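PDB 7D6V: fumarate reductase iron-sulfur subunit from Mycolicibacterium smegmatis, which probably serves as the iron-sulfur electron-transfer subunit of mycobacterial succinate dehydrogenase Sdh1, carrying electrons through three clusters from succinate oxidation towards ubiquinone in the membrane. Local coordinates for residues E31-L34 with D35-R39; C74-M78 with S79-E83; I217-D221 with N222-P226. All blocks are in the same frame, centred on the assembly; numbering follows the deposited sequence.

Contact 1. Residues E31-L34 with D35-R39; sequences EVVL and DIIHR
E31 and R39 meet across two turns in a salt bridge, with E31 OE1 2.8 Å from R39 NH2 and E31 OE2 2.9 Å from it, so this single nitrogen sits between both oxygens. The carboxylate approaches the guanidinium at its edge, and the two planes lie within 13° of each other, yet the hydrogen bond to OE1 is weak because the N-H does not point well at the oxygen. R39 gets there by bending at its third torsion (chi3 -38°), which folds the chain back towards the helix start. The methyl end of I36 comes across E31, I36 CD1 3.3 Å from E31 OE1.

D35 OD1 accepts a hydrogen bond from V32 N at 3.0 Å, on the anti side of the carboxylate and 35° out of its plane. V32 is the N-cap and D35 stands three residues into the helix, so this is one half of a capping box; valine has no polar side chain to return the bond. An acid suits this position, since its negative charge would also be favourable near the N-terminal end of the helix. In the beta-grasp fold of the 2Fe-2S domain, helix 33-43 packs on strand 17-27. Its first turns are closed by I37 N to V33 O at 2.9 Å and by H38 N to L34 O.

Branched aliphatic residues fill the buried sides: V33 CG1 lies 4.1 Å from I37 CG1, the side chains pointing the same way. L34 lays its CG over the face of the H38 ring, 4.1 Å from the centroid, a CH-pi contact; W52 also meets that ring, and the L34 side chain comes about 4 Å from the 2Fe-2S cluster. Farther out, N28 holds E31 OE2, I36 rests on V25 and V27, and L257 of the succinate dehydrogenase subunit A chain packs against E31.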
ATOM      1  N   GLU B  31      10.661  -8.939  16.173  1.00 26.69           N
ATOM      2  CA  GLU B  31      10.007  -7.646  16.305  1.00 26.69           C
ATOM      3  C   GLU B  31      10.587  -6.655  15.307  1.00 26.69           C
ATOM      4  O   GLU B  31      11.777  -6.688  15.001  1.00 26.69           O
ATOM      5  CB  GLU B  31      10.160  -7.098  17.720  1.00 26.69           C
ATOM      6  CG  GLU B  31       9.422  -7.908  18.758  1.00 26.69           C
ATOM      7  CD  GLU B  31       9.611  -7.364  20.147  1.00 26.69           C
ATOM      8  OE1 GLU B  31      10.426  -6.434  20.310  1.00 26.69           O
ATOM      9  OE2 GLU B  31       8.946  -7.862  21.076  1.00 26.69           O
ATOM     10  N   VAL B  32       9.722  -5.787  14.783  1.00 21.64           N
ATOM     11  CA  VAL B  32      10.140  -4.716  13.884  1.00 21.64           C
ATOM     12  C   VAL B  32      10.531  -3.481  14.684  1.00 21.64           C
ATOM     13  O   VAL B  32      10.308  -3.414  15.897  1.00 21.64           O
ATOM     14  CB  VAL B  32       9.054  -4.376  12.846  1.00 21.64           C
ATOM     15  CG1 VAL B  32       8.876  -5.525  11.874  1.00 21.64           C
ATOM     16  CG2 VAL B  32       7.751  -4.021  13.522  1.00 21.64           C
ATOM     17  N   VAL B  33      11.146  -2.511  14.005  1.00 19.12           N
ATOM     18  CA  VAL B  33      11.552  -1.264  14.649  1.00 19.12           C
ATOM     19  C   VAL B  33      10.352  -0.557  15.270  1.00 19.12           C
ATOM     20  O   VAL B  33      10.449   0.015  16.364  1.00 19.12           O
ATOM     21  CB  VAL B  33      12.279  -0.362  13.632  1.00 19.12           C
ATOM     22  CG1 VAL B  33      12.384   1.058  14.148  1.00 19.12           C
ATOM     23  CG2 VAL B  33      13.653  -0.916  13.326  1.00 19.12           C
ATOM     24  N   LEU B  34       9.205  -0.579  14.586  1.00 18.16           N
ATOM     25  CA  LEU B  34       8.029   0.118  15.093  1.00 18.16           C
ATOM     26  C   LEU B  34       7.561  -0.449  16.428  1.00 18.16           C
ATOM     27  O   LEU B  34       7.061   0.299  17.274  1.00 18.16           O
ATOM     28  CB  LEU B  34       6.902   0.063  14.064  1.00 18.16           C
ATOM     29  CG  LEU B  34       5.692   0.962  14.319  1.00 18.16           C
ATOM     30  CD1 LEU B  34       6.127   2.385  14.614  1.00 18.16           C
ATOM     31  CD2 LEU B  34       4.738   0.929  13.143  1.00 18.16           C
ATOM     32  N   ASP B  35       7.721  -1.757  16.646  1.00 21.54           N
ATOM     33  CA  ASP B  35       7.409  -2.328  17.953  1.00 21.54           C
ATOM     34  C   ASP B  35       8.320  -1.763  19.035  1.00 21.54           C
ATOM     35  O   ASP B  35       7.874  -1.484  20.154  1.00 21.54           O
ATOM     36  CB  ASP B  35       7.520  -3.851  17.915  1.00 21.54           C
ATOM     37  CG  ASP B  35       6.637  -4.479  16.862  1.00 21.54           C
ATOM     38  OD1 ASP B  35       7.088  -5.441  16.207  1.00 21.54           O
ATOM     39  OD2 ASP B  35       5.491  -4.012  16.685  1.00 21.54           O
ATOM     40  N   ILE B  36       9.607  -1.600  18.723  1.00 19.19           N
ATOM     41  CA  ILE B  36      10.540  -1.028  19.687  1.00 19.19           C
ATOM     42  C   ILE B  36      10.173   0.419  19.985  1.00 19.19           C
ATOM     43  O   ILE B  36      10.266   0.877  21.129  1.00 19.19           O
ATOM     44  CB  ILE B  36      11.981  -1.158  19.165  1.00 19.19           C
ATOM     45  CG1 ILE B  36      12.206  -2.546  18.569  1.00 19.19           C
ATOM     46  CG2 ILE B  36      12.975  -0.899  20.272  1.00 19.19           C
ATOM     47  CD1 ILE B  36      12.089  -3.667  19.569  1.00 19.19           C
ATOM     48  N   ILE B  37       9.742   1.157  18.962  1.00 17.53           N
ATOM     49  CA  ILE B  37       9.306   2.535  19.164  1.00 17.53           C
ATOM     50  C   ILE B  37       8.066   2.579  20.047  1.00 17.53           C
ATOM     51  O   ILE B  37       7.938   3.444  20.920  1.00 17.53           O
ATOM     52  CB  ILE B  37       9.067   3.222  17.807  1.00 17.53           C
ATOM     53  CG1 ILE B  37      10.352   3.224  16.981  1.00 17.53           C
ATOM     54  CG2 ILE B  37       8.571   4.639  18.002  1.00 17.53           C
ATOM     55  CD1 ILE B  37      11.442   4.103  17.542  1.00 17.53           C
ATOM     56  N   HIS B  38       7.130   1.652  19.831  1.00 17.25           N
ATOM     57  CA  HIS B  38       5.931   1.594  20.663  1.00 17.25           C
ATOM     58  C   HIS B  38       6.274   1.274  22.113  1.00 17.25           C
ATOM     59  O   HIS B  38       5.691   1.851  23.039  1.00 17.25           O
ATOM     60  CB  HIS B  38       4.959   0.557  20.107  1.00 17.25           C
ATOM     61  CG  HIS B  38       4.256   0.997  18.862  1.00 17.25           C
ATOM     62  ND1 HIS B  38       3.539   0.130  18.068  1.00 17.25           N
ATOM     63  CD2 HIS B  38       4.162   2.212  18.273  1.00 17.25           C
ATOM     64  CE1 HIS B  38       3.033   0.792  17.044  1.00 17.25           C
ATOM     65  NE2 HIS B  38       3.397   2.057  17.145  1.00 17.25           N
ATOM     66  N   ARG B  39       7.205   0.344  22.330  1.00 19.49           N
ATOM     67  CA  ARG B  39       7.634   0.032  23.689  1.00 19.49           C
ATOM     68  C   ARG B  39       8.299   1.234  24.347  1.00 19.49           C
ATOM     69  O   ARG B  39       8.072   1.511  25.533  1.00 19.49           O
ATOM     70  CB  ARG B  39       8.579  -1.166  23.682  1.00 19.49           C
ATOM     71  CG  ARG B  39       8.766  -1.799  25.045  1.00 19.49           C
ATOM     72  CD  ARG B  39       9.840  -2.864  25.030  1.00 19.49           C
ATOM     73  NE  ARG B  39       9.815  -3.650  23.802  1.00 19.49           N
ATOM     74  CZ  ARG B  39       9.020  -4.694  23.596  1.00 19.49           C
ATOM     75  NH1 ARG B  39       8.171  -5.080  24.536  1.00 19.49           N
ATOM     76  NH2 ARG B  39       9.070  -5.350  22.448  1.00 19.49           N
TER

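Contact 2. Residues C74-M78 with S79-E83; sequences CMTRM and STFGE
M78 and F81 are brought together by the torsions of M78: its CG stands opposite the backbone N (chi1 180°) and the chain then folds at chi2 (84°), which carries the methyl CE to 4.2 Å from F81 CD2. The two side chains cross at about a right angle. A thioether suits this place because its flexible chain can bring a methyl to the ring. The M78 backbone itself takes a left-handed conformation with positive phi, turning the chain so that F81 CD2 also lies 3.9 Å from M78 CA.

At the far end of the ring, F81 CZ meets T76 CG2 at 4.1 Å. The methyl of T76 touches the ring obliquely, while its hydroxyl OG1 hydrogen-bonds L72 O, so one threonine serves an apolar and a polar neighbour. T80 CB lies 4.1 Å above the centre of one F81 ring face.

Toward the exposed S79 side, S79 OG touches the aliphatic chain of R77, 3.8 Å from R77 CD. The polar end of R77 is directed to another subunit, where NE hydrogen-bonds E370 O of the succinate dehydrogenase subunit A chain. C74 is a ligand of the 2Fe-2S cluster. From there the loop runs between strands 70-72 and 86-87, with M78 wedged against V33 and I36 of helix 33-43 and both M78 and F81 resting on V87 of strand 86-87.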
ATOM      1  N   CYS B  74       7.463  -0.297  10.260  1.00 17.98           N
ATOM      2  CA  CYS B  74       6.702  -1.524  10.488  1.00 17.98           C
ATOM      3  C   CYS B  74       7.183  -2.715   9.655  1.00 17.98           C
ATOM      4  O   CYS B  74       6.649  -3.817   9.780  1.00 17.98           O
ATOM      5  CB  CYS B  74       5.212  -1.279  10.234  1.00 17.98           C
ATOM      6  SG  CYS B  74       4.688  -1.563   8.528  1.00 17.98           S
ATOM      7  N   MET B  75       8.187  -2.495   8.811  1.00 20.26           N
ATOM      8  CA  MET B  75       8.718  -3.558   7.974  1.00 20.26           C
ATOM      9  C   MET B  75      10.206  -3.811   8.172  1.00 20.26           C
ATOM     10  O   MET B  75      10.767  -4.660   7.474  1.00 20.26           O
ATOM     11  CB  MET B  75       8.450  -3.252   6.495  1.00 20.26           C
ATOM     12  CG  MET B  75       6.979  -3.245   6.117  1.00 20.26           C
ATOM     13  SD  MET B  75       6.146  -4.816   6.388  1.00 20.26           S
ATOM     14  CE  MET B  75       6.907  -5.830   5.128  1.00 20.26           C
ATOM     15  N   THR B  76      10.860  -3.114   9.096  1.00 19.82           N
ATOM     16  CA  THR B  76      12.293  -3.271   9.315  1.00 19.82           C
ATOM     17  C   THR B  76      12.516  -4.303  10.414  1.00 19.82           C
ATOM     18  O   THR B  76      12.091  -4.104  11.553  1.00 19.82           O
ATOM     19  CB  THR B  76      12.936  -1.935   9.677  1.00 19.82           C
ATOM     20  OG1 THR B  76      12.514  -0.940   8.738  1.00 19.82           O
ATOM     21  CG2 THR B  76      14.447  -2.042   9.634  1.00 19.82           C
ATOM     22  N   ARG B  77      13.213  -5.388  10.071  1.00 27.54           N
ATOM     23  CA  ARG B  77      13.147  -6.618  10.854  1.00 27.54           C
ATOM     24  C   ARG B  77      13.834  -6.517  12.208  1.00 27.54           C
ATOM     25  O   ARG B  77      13.560  -7.351  13.077  1.00 27.54           O
ATOM     26  CB  ARG B  77      13.755  -7.768  10.055  1.00 27.54           C
ATOM     27  CG  ARG B  77      13.029  -9.084  10.213  1.00 27.54           C
ATOM     28  CD  ARG B  77      13.609 -10.130   9.282  1.00 27.54           C
ATOM     29  NE  ARG B  77      13.411  -9.773   7.882  1.00 27.54           N
ATOM     30  CZ  ARG B  77      14.393  -9.668   6.994  1.00 27.54           C
ATOM     31  NH1 ARG B  77      15.646  -9.894   7.361  1.00 27.54           N
ATOM     32  NH2 ARG B  77      14.123  -9.337   5.739  1.00 27.54           N
ATOM     33  N   MET B  78      14.761  -5.577  12.385  1.00 23.55           N
ATOM     34  CA  MET B  78      15.374  -5.274  13.677  1.00 23.55           C
ATOM     35  C   MET B  78      16.322  -6.395  14.099  1.00 23.55           C
ATOM     36  O   MET B  78      17.095  -6.248  15.049  1.00 23.55           O
ATOM     37  CB  MET B  78      14.288  -5.022  14.731  1.00 23.55           C
ATOM     38  CG  MET B  78      14.758  -4.702  16.133  1.00 23.55           C
ATOM     39  SD  MET B  78      15.136  -2.953  16.336  1.00 23.55           S
ATOM     40  CE  MET B  78      16.802  -3.041  16.974  1.00 23.55           C
ATOM     41  N   SER B  79      16.298  -7.504  13.367  1.00 24.12           N
ATOM     42  CA  SER B  79      17.354  -8.502  13.405  1.00 24.12           C
ATOM     43  C   SER B  79      18.356  -8.280  12.286  1.00 24.12           C
ATOM     44  O   SER B  79      19.342  -9.016  12.187  1.00 24.12           O
ATOM     45  CB  SER B  79      16.764  -9.910  13.312  1.00 24.12           C
ATOM     46  OG  SER B  79      16.205 -10.142  12.033  1.00 24.12           O
ATOM     47  N   THR B  80      18.100  -7.282  11.439  1.00 24.04           N
ATOM     48  CA  THR B  80      19.089  -6.806  10.484  1.00 24.04           C
ATOM     49  C   THR B  80      20.336  -6.301  11.196  1.00 24.04           C
ATOM     50  O   THR B  80      21.434  -6.322  10.628  1.00 24.04           O
ATOM     51  CB  THR B  80      18.464  -5.700   9.631  1.00 24.04           C
ATOM     52  OG1 THR B  80      17.393  -6.248   8.853  1.00 24.04           O
ATOM     53  CG2 THR B  80      19.482  -5.067   8.697  1.00 24.04           C
ATOM     54  N   PHE B  81      20.194  -5.889  12.449  1.00 23.10           N
ATOM     55  CA  PHE B  81      21.237  -5.213  13.198  1.00 23.10           C
ATOM     56  C   PHE B  81      21.768  -6.125  14.294  1.00 23.10           C
ATOM     57  O   PHE B  81      21.036  -6.945  14.850  1.00 23.10           O
ATOM     58  CB  PHE B  81      20.694  -3.927  13.820  1.00 23.10           C
ATOM     59  CG  PHE B  81      19.834  -3.128  12.893  1.00 23.10           C
ATOM     60  CD1 PHE B  81      20.359  -2.570  11.744  1.00 23.10           C
ATOM     61  CD2 PHE B  81      18.489  -2.960  13.160  1.00 23.10           C
ATOM     62  CE1 PHE B  81      19.563  -1.842  10.890  1.00 23.10           C
ATOM     63  CE2 PHE B  81      17.689  -2.236  12.308  1.00 23.10           C
ATOM     64  CZ  PHE B  81      18.225  -1.676  11.172  1.00 23.10           C
ATOM     65  N   GLY B  82      23.049  -5.970  14.602  1.00 24.29           N
ATOM     66  CA  GLY B  82      23.644  -6.726  15.682  1.00 24.29           C
ATOM     67  C   GLY B  82      23.139  -6.277  17.038  1.00 24.29           C
ATOM     68  O   GLY B  82      22.536  -5.217  17.203  1.00 24.29           O
ATOM     69  N   GLU B  83      23.394  -7.118  18.040  1.00 26.48           N
ATOM     70  CA  GLU B  83      22.967  -6.802  19.396  1.00 26.48           C
ATOM     71  C   GLU B  83      23.822  -5.717  20.034  1.00 26.48           C
ATOM     72  O   GLU B  83      23.374  -5.069  20.986  1.00 26.48           O
ATOM     73  CB  GLU B  83      22.986  -8.063  20.257  1.00 26.48           C
ATOM     74  CG  GLU B  83      22.054  -9.150  19.757  1.00 26.48           C
ATOM     75  CD  GLU B  83      21.908 -10.293  20.737  1.00 26.48           C
ATOM     76  OE1 GLU B  83      21.169 -11.248  20.426  1.00 26.48           O
ATOM     77  OE2 GLU B  83      22.534 -10.238  21.815  1.00 26.48           O
TER

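Contact 3. Residues I217-D221 with N222-P226. With F3S (Fe3-s4 cluster), chain G.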
ATOM      1  N   ILE B 217       8.167  -1.713  -6.963  1.00 12.19           N
ATOM      2  CA  ILE B 217       7.774  -1.208  -8.272  1.00 12.19           C
ATOM      3  C   ILE B 217       9.028  -0.806  -9.035  1.00 12.19           C
ATOM      4  O   ILE B 217       9.913  -0.135  -8.492  1.00 12.19           O
ATOM      5  CB  ILE B 217       6.803  -0.026  -8.132  1.00 12.19           C
ATOM      6  CG1 ILE B 217       5.629  -0.404  -7.228  1.00 12.19           C
ATOM      7  CG2 ILE B 217       6.308   0.423  -9.497  1.00 12.19           C
ATOM      8  CD1 ILE B 217       4.725   0.750  -6.888  1.00 12.19           C
ATOM      9  N   LYS B 218       9.114  -1.226 -10.296  1.00 12.29           N
ATOM     10  CA  LYS B 218      10.247  -0.892 -11.157  1.00 12.29           C
ATOM     11  C   LYS B 218      10.056   0.529 -11.689  1.00 12.29           C
ATOM     12  O   LYS B 218       9.740   0.759 -12.856  1.00 12.29           O
ATOM     13  CB  LYS B 218      10.368  -1.897 -12.291  1.00 12.29           C
ATOM     14  CG  LYS B 218      10.611  -3.323 -11.846  1.00 12.29           C
ATOM     15  CD  LYS B 218      11.982  -3.490 -11.238  1.00 12.29           C
ATOM     16  CE  LYS B 218      12.200  -4.922 -10.797  1.00 12.29           C
ATOM     17  NZ  LYS B 218      12.278  -5.840 -11.966  1.00 12.29           N
ATOM     18  N   ILE B 219      10.259   1.496 -10.792  1.00 11.72           N
ATOM     19  CA  ILE B 219       9.898   2.881 -11.089  1.00 11.72           C
ATOM     20  C   ILE B 219      10.697   3.407 -12.275  1.00 11.72           C
ATOM     21  O   ILE B 219      10.138   3.981 -13.215  1.00 11.72           O
ATOM     22  CB  ILE B 219      10.089   3.764  -9.844  1.00 11.72           C
ATOM     23  CG1 ILE B 219       9.337   3.173  -8.651  1.00 11.72           C
ATOM     24  CG2 ILE B 219       9.638   5.184 -10.126  1.00 11.72           C
ATOM     25  CD1 ILE B 219       9.623   3.861  -7.346  1.00 11.72           C
ATOM     26  N   THR B 220      12.014   3.218 -12.252  1.00 12.10           N
ATOM     27  CA  THR B 220      12.851   3.782 -13.303  1.00 12.10           C
ATOM     28  C   THR B 220      12.678   3.031 -14.618  1.00 12.10           C
ATOM     29  O   THR B 220      12.515   3.646 -15.677  1.00 12.10           O
ATOM     30  CB  THR B 220      14.314   3.775 -12.868  1.00 12.10           C
ATOM     31  OG1 THR B 220      14.414   4.301 -11.540  1.00 12.10           O
ATOM     32  CG2 THR B 220      15.150   4.628 -13.797  1.00 12.10           C
ATOM     33  N   ASP B 221      12.699   1.699 -14.570  1.00 12.44           N
ATOM     34  CA  ASP B 221      12.718   0.915 -15.800  1.00 12.44           C
ATOM     35  C   ASP B 221      11.352   0.853 -16.472  1.00 12.44           C
ATOM     36  O   ASP B 221      11.270   0.832 -17.705  1.00 12.44           O
ATOM     37  CB  ASP B 221      13.229  -0.496 -15.514  1.00 12.44           C
ATOM     38  CG  ASP B 221      14.741  -0.577 -15.500  1.00 12.44           C
ATOM     39  OD1 ASP B 221      15.400   0.474 -15.634  1.00 12.44           O
ATOM     40  OD2 ASP B 221      15.275  -1.696 -15.358  1.00 12.44           O
ATOM     41  N   ASN B 222      10.271   0.817 -15.695  1.00 11.72           N
ATOM     42  CA  ASN B 222       8.943   0.632 -16.260  1.00 11.72           C
ATOM     43  C   ASN B 222       8.162   1.927 -16.425  1.00 11.72           C
ATOM     44  O   ASN B 222       7.203   1.952 -17.203  1.00 11.72           O
ATOM     45  CB  ASN B 222       8.127  -0.332 -15.391  1.00 11.72           C
ATOM     46  CG  ASN B 222       8.498  -1.779 -15.621  1.00 11.72           C
ATOM     47  OD1 ASN B 222       9.331  -2.090 -16.466  1.00 11.72           O
ATOM     48  ND2 ASN B 222       7.884  -2.673 -14.863  1.00 11.72           N
ATOM     49  N   ALA B 223       8.536   2.994 -15.726  1.00 11.53           N
ATOM     50  CA  ALA B 223       7.801   4.250 -15.804  1.00 11.53           C
ATOM     51  C   ALA B 223       8.638   5.402 -16.334  1.00 11.53           C
ATOM     52  O   ALA B 223       8.226   6.070 -17.286  1.00 11.53           O
ATOM     53  CB  ALA B 223       7.230   4.610 -14.426  1.00 11.53           C
ATOM     54  N   LEU B 224       9.809   5.653 -15.752  1.00 11.24           N
ATOM     55  CA  LEU B 224      10.536   6.883 -16.049  1.00 11.24           C
ATOM     56  C   LEU B 224      11.229   6.826 -17.404  1.00 11.24           C
ATOM     57  O   LEU B 224      11.131   7.768 -18.195  1.00 11.24           O
ATOM     58  CB  LEU B 224      11.548   7.165 -14.944  1.00 11.24           C
ATOM     59  CG  LEU B 224      10.960   7.191 -13.538  1.00 11.24           C
ATOM     60  CD1 LEU B 224      12.053   7.438 -12.545  1.00 11.24           C
ATOM     61  CD2 LEU B 224       9.876   8.246 -13.423  1.00 11.24           C
ATOM     62  N   ILE B 225      11.960   5.744 -17.677  1.00 10.89           N
ATOM     63  CA  ILE B 225      12.612   5.601 -18.980  1.00 10.89           C
ATOM     64  C   ILE B 225      11.600   5.512 -20.119  1.00 10.89           C
ATOM     65  O   ILE B 225      11.814   6.161 -21.156  1.00 10.89           O
ATOM     66  CB  ILE B 225      13.598   4.420 -18.952  1.00 10.89           C
ATOM     67  CG1 ILE B 225      14.792   4.752 -18.059  1.00 10.89           C
ATOM     68  CG2 ILE B 225      14.075   4.080 -20.353  1.00 10.89           C
ATOM     69  CD1 ILE B 225      15.623   3.560 -17.681  1.00 10.89           C
ATOM     70  N   PRO B 226      10.517   4.726 -20.022  1.00 11.25           N
ATOM     71  CA  PRO B 226       9.503   4.776 -21.090  1.00 11.25           C
ATOM     72  C   PRO B 226       8.916   6.157 -21.316  1.00 11.25           C
ATOM     73  O   PRO B 226       8.691   6.550 -22.469  1.00 11.25           O
ATOM     74  CB  PRO B 226       8.445   3.782 -20.600  1.00 11.25           C
ATOM     75  CG  PRO B 226       9.193   2.828 -19.779  1.00 11.25           C
ATOM     76  CD  PRO B 226      10.243   3.624 -19.081  1.00 11.25           C
TER
HETATM   77 FE1  F3S G 303      14.684   9.836  -8.321  1.00 15.13          FE
HETATM   78 FE3  F3S G 303      14.631   7.473  -9.597  1.00 15.13          FE
HETATM   79 FE4  F3S G 303      14.968   9.692 -11.076  1.00 15.13          FE
HETATM   80  S1  F3S G 303      15.850   8.018  -7.814  1.00 15.13           S
HETATM   81  S2  F3S G 303      16.087  11.068  -9.673  1.00 15.13           S
HETATM   82  S3  F3S G 303      13.090   9.168  -9.833  1.00 15.13           S
HETATM   83  S4  F3S G 303      15.863   7.664 -11.500  1.00 15.13           S
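N222 folds back over K218, the N-cap residue of helix 219-235: its ND2 lies 3.7 Å from K218 CB, and its backbone N bonds K218 O at 2.9 Å. An amide suits the spot because both ends find partners, ND2 with E141 and OD1 with R210 of the membrane anchor chain.

D221 runs side by side with I225, its OD1 3.7 Å from I225 CD1. The same oxygen forms a salt bridge with K207 and a weak hydrogen bond with H207 of the membrane anchor chain, so an acid is well placed here. Its carbonyl, D221 O, faces P226 CD, since proline has no N-H to offer; the helix is kinked at this point.

T220 turns both branches towards the Fe3-S4 cluster, with OG1 beside the backbone N (chi1 -47°) and 3.7 Å from sulfur S4 of the cluster. That hydroxyl also hydrogen-bonds T210 OG1, which fixes its rotation, while the methyl CG2 packs on I225 CD1. L224 brings its CD1 to 3.4 Å from cluster sulfur S3, an apolar contact beside the T220 hydroxyl, and its aliphatic chain lies alongside I219, which in turn reaches the 4Fe-4S cluster.

The backbone between them is wider than an alpha-helix. I219 O accepts hydrogen bonds from both A223 N and L224 N, and T220 O takes one from I225 N at 3.0 Å that is nearly straight (173°), five residues on as in a pi-type turn. The small A223 lets this turn pack closely against F142 of helix 133-142 and against M175 and A178 of helix 171-181, while L224 touches H174 of the latter.

In the fold
Contacts 1 and 2 share the 2Fe-2S domain and lie side by side, their centres 10 Å apart: helix 33-43 begins against the loop that follows strand 70-72, and V33 N probably hydrogen-bonds T76 O at 3.1 Å. Contact 3 comes last in the chain, on helix 219-235, its centre about 33 Å from that of contact 1 and 29 Å from that of contact 2. Contacts 1 and 3 stand on opposite sides of the chain's centre. The first pair thus frames the 2Fe-2S cluster near subunit A, whereas contact 3 adjoins the other two clusters and the membrane anchor, consistent with an electron path between those subunits.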